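Local coordinates for concanavalin B (Canavalia ensiformis, PDB 6CAF), which may act as a carbohydrate-binding seed protein and belongs to the chitinase-like members of glycosyl hydrolase family 18, at residues A[88-91]-A[92-95]; A[42-45]-A[46-50]; A[214-217]-A[218-221]; A[234-237]-A[238-242]. All coordinates share one frame; numbering follows the deposited sequence.

Interaction 1: A[88-91]-A[92-95]; sequences SFLE and SQIK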
loop_
_atom_site.group_PDB
_atom_site.type_symbol
_atom_site.label_atom_id
_atom_site.label_comp_id
_atom_site.label_asym_id
_atom_site.label_seq_id
_atom_site.Cartn_x
_atom_site.Cartn_y
_atom_site.Cartn_z
ATOM N N SER A 88 -15.086 -2.855 -13.856
ATOM C CA SER A 88 -16.270 -2.996 -13.031
ATOM C C SER A 88 -16.628 -4.454 -12.741
ATOM O O SER A 88 -17.394 -4.729 -11.814
ATOM C CB SER A 88 -17.444 -2.250 -13.663
ATOM O OG SER A 88 -17.723 -2.772 -14.939
ATOM N N PHE A 89 -16.073 -5.380 -13.516
ATOM C CA PHE A 89 -16.295 -6.815 -13.268
ATOM C C PHE A 89 -15.767 -7.183 -11.875
ATOM O O PHE A 89 -16.202 -8.156 -11.276
ATOM C CB PHE A 89 -15.644 -7.715 -14.368
ATOM C CG PHE A 89 -14.165 -8.094 -14.103
ATOM C CD1 PHE A 89 -13.822 -9.228 -13.371
ATOM C CD2 PHE A 89 -13.141 -7.355 -14.659
ATOM C CE1 PHE A 89 -12.495 -9.572 -13.169
ATOM C CE2 PHE A 89 -11.812 -7.684 -14.445
ATOM C CZ PHE A 89 -11.485 -8.785 -13.701
ATOM N N LEU A 90 -14.842 -6.373 -11.348
ATOM C CA LEU A 90 -14.252 -6.666 -10.052
ATOM C C LEU A 90 -15.142 -6.372 -8.857
ATOM O O LEU A 90 -14.851 -6.816 -7.748
ATOM C CB LEU A 90 -12.903 -5.959 -9.893
ATOM C CG LEU A 90 -11.773 -6.455 -10.790
ATOM C CD1 LEU A 90 -10.637 -5.457 -10.824
ATOM C CD2 LEU A 90 -11.270 -7.815 -10.354
ATOM N N GLU A 91 -16.266 -5.693 -9.079
ATOM C CA GLU A 91 -17.120 -5.318 -7.964
ATOM C C GLU A 91 -17.474 -6.488 -7.064
ATOM O O GLU A 91 -17.324 -6.405 -5.840
ATOM C CB GLU A 91 -18.397 -4.676 -8.469
ATOM C CG GLU A 91 -19.367 -4.238 -7.377
ATOM C CD GLU A 91 -20.705 -3.746 -7.899
ATOM O OE1 GLU A 91 -20.731 -2.958 -8.869
ATOM O OE2 GLU A 91 -21.726 -4.089 -7.284
ATOM N N SER A 92 -17.953 -7.584 -7.653
ATOM C CA SER A 92 -18.394 -8.702 -6.823
ATOM C C SER A 92 -17.210 -9.309 -6.036
ATOM O O SER A 92 -17.376 -9.716 -4.887
ATOM C CB SER A 92 -19.074 -9.780 -7.680
ATOM O OG SER A 92 -18.155 -10.317 -8.602
ATOM N N GLN A 93 -16.028 -9.358 -6.639
ATOM C CA GLN A 93 -14.854 -9.904 -5.983
ATOM C C GLN A 93 -14.403 -9.012 -4.837
ATOM O O GLN A 93 -14.020 -9.497 -3.761
ATOM C CB GLN A 93 -13.700 -10.138 -6.965
ATOM C CG GLN A 93 -13.983 -11.248 -7.954
ATOM C CD GLN A 93 -12.908 -11.418 -8.991
ATOM O OE1 GLN A 93 -11.740 -11.680 -8.665
ATOM N NE2 GLN A 93 -13.301 -11.320 -10.262
ATOM N N ILE A 94 -14.462 -7.702 -5.051
ATOM C CA ILE A 94 -14.130 -6.775 -3.995
ATOM C C ILE A 94 -15.059 -6.979 -2.796
ATOM O O ILE A 94 -14.635 -7.059 -1.642
ATOM C CB ILE A 94 -14.227 -5.336 -4.519
ATOM C CG1 ILE A 94 -13.076 -5.085 -5.486
ATOM C CG2 ILE A 94 -14.224 -4.328 -3.381
ATOM C CD1 ILE A 94 -13.242 -3.848 -6.339
ATOM N N LYS A 95 -16.355 -7.054 -3.072
ATOM C CA LYS A 95 -17.322 -7.187 -2.003
ATOM C C LYS A 95 -17.163 -8.512 -1.264
ATOM O O LYS A 95 -17.272 -8.533 -0.038
ATOM C CB LYS A 95 -18.735 -6.992 -2.534
ATOM C CG LYS A 95 -18.956 -5.517 -2.872
ATOM C CD LYS A 95 -20.288 -5.205 -3.509
ATOM C CE LYS A 95 -20.492 -3.703 -3.559
ATOM N NZ LYS A 95 -21.753 -3.373 -4.247
HETATM O O HOH W 1 -18.933 -7.722 -10.430
#
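The ring of Phe89 meets the amide of Gln93 where the chain enters helix 91-99, an outer helix of the TIM barrel. CE1 of Phe89 lies 3.5 Å from NE2 of Gln93, and with ring and amide planes 55° apart the approach is oblique. OE1 of Gln93 accepts from the backbone N of Arg45 on helix 44-49, which probably decides how the amide is flipped. Phe89 is also tied to the helix through its carbonyl, since one water donates to Phe89 O and accepts from Ser92 N. Leu90 comes next: its CG rests over the rim of one face of the Phe89 ring, its CB packs on CD1 of Ile94 at 4.1 Å, and Leu90 O accepts a nearly straight 2.9 Å bond from Ile94 N. Glu91 then holds its CG opposite the backbone N (chi1 -180°), which brings its extended chain alongside that of Lys95. NZ of Lys95 approaches OE2 of Glu91 at 3.1 Å from above the carboxylate plane, forming a salt bridge, and also donates to the carbonyl of Lys145. A leucine in place of Lys95 would probably leave OE2 of Glu91 without its charged mate and take this donor from Lys145 O. Lys145 gives its backbone N to OE1 of Glu91, so this i, i+4 ion pair within the helix is anchored at both ends to one loop residue.

Interaction 2: A[42-45]-A[46-50]; sequences GLLR and DTCKT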
loop_
_atom_site.group_PDB
_atom_site.type_symbol
_atom_site.label_atom_id
_atom_site.label_comp_id
_atom_site.label_asym_id
_atom_site.label_seq_id
_atom_site.Cartn_x
_atom_site.Cartn_y
_atom_site.Cartn_z
ATOM N N GLY A 42 -2.800 -13.181 -10.937
ATOM C CA GLY A 42 -3.975 -14.019 -10.833
ATOM C C GLY A 42 -5.206 -13.239 -10.364
ATOM O O GLY A 42 -5.261 -12.008 -10.421
ATOM N N LEU A 43 -6.217 -13.975 -9.916
ATOM C CA LEU A 43 -7.483 -13.380 -9.566
ATOM C C LEU A 43 -7.425 -12.674 -8.217
ATOM O O LEU A 43 -6.801 -13.147 -7.270
ATOM C CB LEU A 43 -8.582 -14.412 -9.509
ATOM C CG LEU A 43 -8.855 -15.125 -10.821
ATOM C CD1 LEU A 43 -10.061 -16.009 -10.580
ATOM C CD2 LEU A 43 -9.165 -14.191 -11.971
ATOM N N LEU A 44 -8.146 -11.559 -8.134
ATOM C CA LEU A 44 -8.365 -10.890 -6.851
ATOM C C LEU A 44 -9.066 -11.853 -5.881
ATOM O O LEU A 44 -8.679 -11.968 -4.714
ATOM C CB LEU A 44 -9.191 -9.603 -7.040
ATOM C CG LEU A 44 -9.518 -8.905 -5.728
ATOM C CD1 LEU A 44 -8.278 -8.459 -5.002
ATOM C CD2 LEU A 44 -10.414 -7.693 -5.972
ATOM N N ARG A 45 -10.088 -12.551 -6.364
ATOM C CA ARG A 45 -10.753 -13.519 -5.501
ATOM C C ARG A 45 -9.762 -14.494 -4.876
ATOM O O ARG A 45 -9.836 -14.782 -3.672
ATOM C CB ARG A 45 -11.732 -14.347 -6.320
ATOM C CG ARG A 45 -12.366 -15.455 -5.508
ATOM C CD ARG A 45 -12.945 -16.562 -6.382
ATOM N NE ARG A 45 -11.902 -17.350 -7.014
ATOM C CZ ARG A 45 -12.107 -18.238 -7.967
ATOM N NH1 ARG A 45 -13.311 -18.444 -8.401
ATOM N NH2 ARG A 45 -11.113 -18.922 -8.467
ATOM N N ASP A 46 -8.894 -15.072 -5.700
ATOM C CA ASP A 46 -7.967 -16.101 -5.206
ATOM C C ASP A 46 -7.036 -15.500 -4.197
ATOM O O ASP A 46 -6.684 -16.136 -3.220
ATOM C CB ASP A 46 -7.137 -16.725 -6.346
ATOM C CG ASP A 46 -7.932 -17.546 -7.276
ATOM O OD1 ASP A 46 -9.069 -17.969 -6.948
ATOM O OD2 ASP A 46 -7.440 -17.759 -8.404
ATOM N N THR A 47 -6.619 -14.261 -4.448
ATOM C CA THR A 47 -5.744 -13.547 -3.539
ATOM C C THR A 47 -6.403 -13.458 -2.162
ATOM O O THR A 47 -5.810 -13.821 -1.144
ATOM C CB THR A 47 -5.430 -12.172 -4.138
ATOM O OG1 THR A 47 -4.679 -12.381 -5.334
ATOM C CG2 THR A 47 -4.611 -11.320 -3.217
ATOM N N CYS A 48 -7.630 -12.948 -2.126
ATOM C CA CYS A 48 -8.316 -12.787 -0.853
ATOM C C CYS A 48 -8.564 -14.112 -0.150
ATOM O O CYS A 48 -8.405 -14.227 1.067
ATOM C CB CYS A 48 -9.649 -12.058 -1.095
ATOM S SG CYS A 48 -9.380 -10.332 -1.550
ATOM N N LYS A 49 -8.969 -15.099 -0.926
ATOM C CA LYS A 49 -9.377 -16.372 -0.331
ATOM C C LYS A 49 -8.226 -17.194 0.228
ATOM O O LYS A 49 -8.468 -18.186 0.913
ATOM C CB LYS A 49 -10.183 -17.228 -1.312
ATOM C CG LYS A 49 -11.573 -16.692 -1.503
ATOM C CD LYS A 49 -12.431 -17.510 -2.421
ATOM C CE LYS A 49 -13.787 -16.876 -2.569
ATOM N NZ LYS A 49 -14.586 -17.263 -1.394
ATOM N N THR A 50 -6.982 -16.790 -0.036
ATOM C CA THR A 50 -5.874 -17.435 0.635
ATOM C C THR A 50 -5.920 -17.290 2.148
ATOM O O THR A 50 -5.334 -18.097 2.872
ATOM C CB THR A 50 -4.503 -16.872 0.229
ATOM O OG1 THR A 50 -4.390 -15.496 0.626
ATOM C CG2 THR A 50 -4.224 -17.014 -1.234
HETATM O O HOH W 2 -5.469 -16.725 -9.616
#
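Arg45 holds the carboxylate of Asp46 in a side-on salt bridge, with two nitrogens on a single oxygen: OD1 of Asp46 lies 2.9 Å from NE and 2.7 Å from NH2 of Arg45. That oxygen sits in the guanidinium plane; NH2 meets the syn lone pair of OD1, while NE comes from above the carboxylate plane. A bend at chi3 of 71° swings the guanidinium back toward its neighbour, and CD1 of Leu43 lies over the rim of one of its faces. A methionine instead of Arg45 would probably strip OD1 of Asp46 of both donors and leave the carboxylate freer to turn.

Leu43 is the N-cap of helix 44-49, the helix of the beta-alpha-beta unit that links strands 31-36 and 55-64 in the TIM barrel. Its carbonyl oxygen receives two hydrogen bonds, from Thr47 N and Thr47 OG1, each 3.0 Å long and reaching Leu43 O from opposite faces of the carbonyl plane. Thr47 OG1 is itself an acceptor for NE of Arg292. A water bridges Leu43 N and OD2 of Asp46.

The apolar contact lies on the buried side, where CD1 of Leu44 touches SG of Cys48 at 4.1 Å, and the disulfide from Cys48 to Cys97 fastens this helix to helix 91-99.

Interaction 3: A[214-217]-A[218-221]; sequences YNDR and SCQY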
loop_
_atom_site.group_PDB
_atom_site.type_symbol
_atom_site.label_atom_id
_atom_site.label_comp_id
_atom_site.label_asym_id
_atom_site.label_seq_id
_atom_site.Cartn_x
_atom_site.Cartn_y
_atom_site.Cartn_z
ATOM N N TYR A 214 13.510 -1.367 0.215
ATOM C CA TYR A 214 14.152 -2.085 -0.868
ATOM C C TYR A 214 14.475 -1.091 -1.963
ATOM O O TYR A 214 13.972 0.048 -1.973
ATOM C CB TYR A 214 13.253 -3.243 -1.375
ATOM C CG TYR A 214 11.871 -2.851 -1.865
ATOM C CD1 TYR A 214 10.841 -2.682 -0.993
ATOM C CD2 TYR A 214 11.584 -2.748 -3.223
ATOM C CE1 TYR A 214 9.578 -2.322 -1.436
ATOM C CE2 TYR A 214 10.300 -2.470 -3.674
ATOM C CZ TYR A 214 9.299 -2.224 -2.770
ATOM O OH TYR A 214 8.025 -1.902 -3.213
ATOM N N ASN A 215 15.337 -1.531 -2.872
ATOM C CA ASN A 215 15.871 -0.671 -3.916
ATOM C C ASN A 215 16.551 0.593 -3.344
ATOM O O ASN A 215 16.542 1.651 -3.958
ATOM C CB ASN A 215 14.803 -0.392 -4.987
ATOM C CG ASN A 215 14.357 -1.688 -5.757
ATOM O OD1 ASN A 215 15.106 -2.702 -5.862
ATOM N ND2 ASN A 215 13.115 -1.660 -6.285
ATOM N N ASP A 216 17.211 0.438 -2.189
ATOM C CA ASP A 216 17.977 1.535 -1.597
ATOM C C ASP A 216 18.991 0.979 -0.627
ATOM O O ASP A 216 18.644 0.571 0.484
ATOM C CB ASP A 216 17.066 2.536 -0.878
ATOM C CG ASP A 216 17.816 3.794 -0.436
ATOM O OD1 ASP A 216 19.043 3.748 -0.291
ATOM O OD2 ASP A 216 17.186 4.845 -0.246
ATOM N N ARG A 217 20.258 0.951 -1.051
ATOM C CA ARG A 217 21.279 0.358 -0.235
ATOM C C ARG A 217 21.472 1.044 1.113
ATOM O O ARG A 217 22.040 0.454 2.027
ATOM C CB ARG A 217 22.599 0.297 -0.987
ATOM C CG ARG A 217 22.567 -0.600 -2.216
ATOM C CD ARG A 217 23.865 -0.572 -3.021
ATOM N NE ARG A 217 23.823 -1.490 -4.162
ATOM C CZ ARG A 217 23.300 -1.199 -5.353
ATOM N NH1 ARG A 217 22.761 -0.006 -5.570
ATOM N NH2 ARG A 217 23.315 -2.100 -6.333
ATOM N N SER A 218 21.047 2.296 1.238
ATOM C CA SER A 218 21.273 3.013 2.484
ATOM C C SER A 218 20.388 2.519 3.625
ATOM O O SER A 218 20.714 2.757 4.791
ATOM C CB SER A 218 21.095 4.524 2.286
ATOM O OG SER A 218 19.740 4.869 2.076
ATOM N N CYS A 219 19.270 1.857 3.300
ATOM C CA CYS A 219 18.291 1.568 4.331
ATOM C C CYS A 219 17.679 0.185 4.259
ATOM O O CYS A 219 16.769 -0.114 5.026
ATOM C CB CYS A 219 17.163 2.618 4.349
ATOM S SG CYS A 219 16.514 3.289 2.796
ATOM N N GLN A 220 18.163 -0.666 3.370
ATOM C CA GLN A 220 17.575 -1.977 3.217
ATOM C C GLN A 220 18.419 -3.060 3.884
ATOM O O GLN A 220 19.587 -2.863 4.239
ATOM C CB GLN A 220 17.358 -2.298 1.741
ATOM C CG GLN A 220 18.655 -2.630 1.002
ATOM C CD GLN A 220 18.500 -2.509 -0.501
ATOM O OE1 GLN A 220 17.434 -2.150 -1.011
ATOM N NE2 GLN A 220 19.584 -2.756 -1.214
ATOM N N TYR A 221 17.795 -4.213 4.081
ATOM C CA TYR A 221 18.508 -5.384 4.547
ATOM C C TYR A 221 19.516 -5.878 3.531
ATOM O O TYR A 221 19.258 -5.822 2.322
ATOM C CB TYR A 221 17.490 -6.497 4.736
ATOM C CG TYR A 221 18.054 -7.854 5.124
ATOM C CD1 TYR A 221 18.391 -8.158 6.445
ATOM C CD2 TYR A 221 18.248 -8.830 4.177
ATOM C CE1 TYR A 221 18.898 -9.397 6.800
ATOM C CE2 TYR A 221 18.749 -10.078 4.523
ATOM C CZ TYR A 221 19.093 -10.351 5.833
ATOM O OH TYR A 221 19.617 -11.573 6.166
HETATM O O HOH W 3 21.741 -2.189 2.819
#
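Asp216 accepts from two groups of Ser218, and its carboxylate thereby organises an Asx motif wound round a type I turn, in the loop that follows strand 208-212 of the TIM barrel. OD1 of Asp216 lies 2.9 Å from Ser218 N, the bond that defines the Asx turn, with the donor on the anti side but tilted 33° out of the carboxylate plane. Ser218 OG donates to the same oxygen, from the same face of the carboxylate, although the serine has two conformers and this second bond belongs to the one described. The turn itself is closed by Cys219 N, which donates to Asp216 O at 3.2 Å with a nearly straight N-H (169°) but from well above the carbonyl plane. Asp216 holds CG opposite its backbone N (chi1 -171°), which sets the carboxylate beside the turn and places OD2 3.5 Å from SG of Cys219.

Gln220 supplies the next layer. Its side chain folds back across the carbonyl of Asp216, CD standing 3.2 Å from Asp216 O, and OE1 of Gln220 receives Asp216 N at 2.9 Å. The other end of the amide, NE2, donates to the carbonyl of Gly260, so the glutamine joins this loop to the one after strand 247-252. The chain of Arg217 runs alongside Gln220, but it is poorly ordered.

Further out, the disulfide between Cys219 and Cys190 ties the loop to the neighbouring one, and Tyr214 bonds through its hydroxyl to Glu250. A water donates to both Arg217 O and Gln220 O, 2.8 Å from the former and 2.7 Å from the latter.

Interaction 4: A[234-237]-A[238-242]; sequences LSWT and KSVYP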
loop_
_atom_site.group_PDB
_atom_site.type_symbol
_atom_site.label_atom_id
_atom_site.label_comp_id
_atom_site.label_asym_id
_atom_site.label_seq_id
_atom_site.Cartn_x
_atom_site.Cartn_y
_atom_site.Cartn_z
ATOM N N LEU A 234 14.105 2.862 12.988
ATOM C CA LEU A 234 14.194 3.826 14.060
ATOM C C LEU A 234 13.871 5.239 13.577
ATOM O O LEU A 234 13.090 5.962 14.203
ATOM C CB LEU A 234 15.586 3.771 14.700
ATOM C CG LEU A 234 15.839 4.739 15.842
ATOM C CD1 LEU A 234 14.865 4.522 16.993
ATOM C CD2 LEU A 234 17.277 4.666 16.335
ATOM N N SER A 235 14.499 5.647 12.485
ATOM C CA SER A 235 14.241 6.978 11.944
ATOM C C SER A 235 12.761 7.193 11.667
ATOM O O SER A 235 12.206 8.265 11.960
ATOM C CB SER A 235 15.063 7.178 10.693
ATOM O OG SER A 235 16.447 7.074 10.942
ATOM N N TRP A 236 12.109 6.196 11.083
ATOM C CA TRP A 236 10.686 6.284 10.767
ATOM C C TRP A 236 9.834 6.342 12.039
ATOM O O TRP A 236 8.803 7.035 12.049
ATOM C CB TRP A 236 10.256 5.141 9.827
ATOM C CG TRP A 236 10.654 5.469 8.437
ATOM C CD1 TRP A 236 11.759 5.053 7.777
ATOM C CD2 TRP A 236 9.986 6.383 7.564
ATOM N NE1 TRP A 236 11.810 5.624 6.539
ATOM C CE2 TRP A 236 10.735 6.456 6.384
ATOM C CE3 TRP A 236 8.823 7.137 7.667
ATOM C CZ2 TRP A 236 10.367 7.250 5.312
ATOM C CZ3 TRP A 236 8.468 7.940 6.613
ATOM C CH2 TRP A 236 9.229 7.993 5.455
ATOM N N THR A 237 10.228 5.641 13.104
ATOM C CA THR A 237 9.446 5.749 14.324
ATOM C C THR A 237 9.453 7.171 14.850
ATOM O O THR A 237 8.507 7.599 15.489
ATOM C CB THR A 237 9.899 4.804 15.442
ATOM O OG1 THR A 237 11.206 5.133 15.910
ATOM C CG2 THR A 237 9.811 3.349 15.007
ATOM N N LYS A 238 10.531 7.903 14.592
ATOM C CA LYS A 238 10.574 9.309 15.039
ATOM C C LYS A 238 9.849 10.255 14.091
ATOM O O LYS A 238 9.325 11.289 14.524
ATOM C CB LYS A 238 11.994 9.784 15.167
ATOM C CG LYS A 238 12.820 8.931 16.071
ATOM C CD LYS A 238 12.120 8.650 17.370
ATOM C CE LYS A 238 13.090 7.967 18.305
ATOM N NZ LYS A 238 12.462 7.613 19.606
ATOM N N SER A 239 9.812 10.025 12.974
ATOM C CA SER A 239 9.287 10.819 11.801
ATOM C C SER A 239 7.693 10.655 11.808
ATOM O O SER A 239 6.989 11.568 11.373
ATOM C CB SER A 239 9.895 10.310 10.472
ATOM O OG SER A 239 11.036 11.047 10.037
ATOM N N VAL A 240 7.189 9.550 12.101
ATOM C CA VAL A 240 5.774 9.301 11.934
ATOM C C VAL A 240 5.054 9.428 13.264
ATOM O O VAL A 240 5.317 8.673 14.219
ATOM C CB VAL A 240 5.504 7.898 11.348
ATOM C CG1 VAL A 240 4.002 7.593 11.346
ATOM C CG2 VAL A 240 6.107 7.779 9.964
ATOM N N TYR A 241 4.155 10.407 13.313
ATOM C CA TYR A 241 3.232 10.581 14.400
ATOM C C TYR A 241 1.843 10.266 13.874
ATOM O O TYR A 241 1.584 10.463 12.682
ATOM C CB TYR A 241 3.230 12.037 14.869
ATOM C CG TYR A 241 4.544 12.556 15.402
ATOM C CD1 TYR A 241 5.531 13.044 14.539
ATOM C CD2 TYR A 241 4.768 12.702 16.758
ATOM C CE1 TYR A 241 6.743 13.545 15.022
ATOM C CE2 TYR A 241 5.967 13.236 17.255
ATOM C CZ TYR A 241 6.940 13.657 16.380
ATOM O OH TYR A 241 8.126 14.147 16.865
ATOM N N PRO A 242 0.917 9.835 14.730
ATOM C CA PRO A 242 1.118 9.557 16.159
ATOM C C PRO A 242 1.877 8.279 16.417
ATOM O O PRO A 242 2.150 7.513 15.477
ATOM C CB PRO A 242 -0.318 9.445 16.674
ATOM C CG PRO A 242 -1.067 8.895 15.515
ATOM C CD PRO A 242 -0.444 9.516 14.303
#
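The indole of Trp236 is touched at its edge by Val240: CG2 of the valine lies in the ring plane, 3.6 Å from CE3, rather than over a face. Pro188, Ser192, Ile201 and Val211 also pack against this buried tryptophan, and NE1 of Trp236 donates to the carbonyl of Cys190. The contact closes helix 227-239, the helix of the beta-alpha-beta unit between strands 208-212 and 247-252 of the TIM barrel. Val240 is the residue at which the chain leaves helical geometry; its N still bonds to Trp236 O at 3.0 Å, and its side chain turns inward onto Ile209 and Leu247 of the two strands.

The bonds of this last turn are uneven. Ser239 N reaches Ser235 O at 3.1 Å, with an N-H angle of 138°, and adds a weak second bond to Trp236 O. Lys238 N is likewise shared, the stronger bond going to Leu234 O and a weak one to Ser235 O. Arginines take up carbonyls near the helix end: Arg283 donates to those of Thr237 and Val240, and Arg243 to those of Lys238 and Val240.

On the outer side Lys238 is bent at chi2 (-48°), and its aliphatic chain consequently runs beside Thr237, with CD 3.9 Å from OG1 of Thr237, before CE meets CD1 of Leu234 at 4.1 Å. The threonine hydroxyl turns back along the helix: Thr237 OG1 donates to Leu234 O at 2.7 Å, and that carbonyl is thus held by two donors, the other being Lys238 N at 3.2 Å.

Interactions 1 and 2 form a joined pair, their centres about 12 Å apart on adjacent outer helices of the barrel. Side chains pack between them, with CG1 of Ile94 3.8 Å from CD2 of Leu44. Interactions 3 and 4 are neighbours without touching: their centres are about 18 Å apart and their nearest atoms about 6 Å. They share Cys190, whose disulfide serves 214-221 and whose carbonyl serves 234-242. The two pairs lie well apart, with about 36 Å between the centres of interactions 1 and 4. Interaction 3 follows the C-terminal end of a barrel strand, the side on which family 18 enzymes bind substrate; interactions 1 and 2 are local contacts at helix starts, interaction 4 at a helix end.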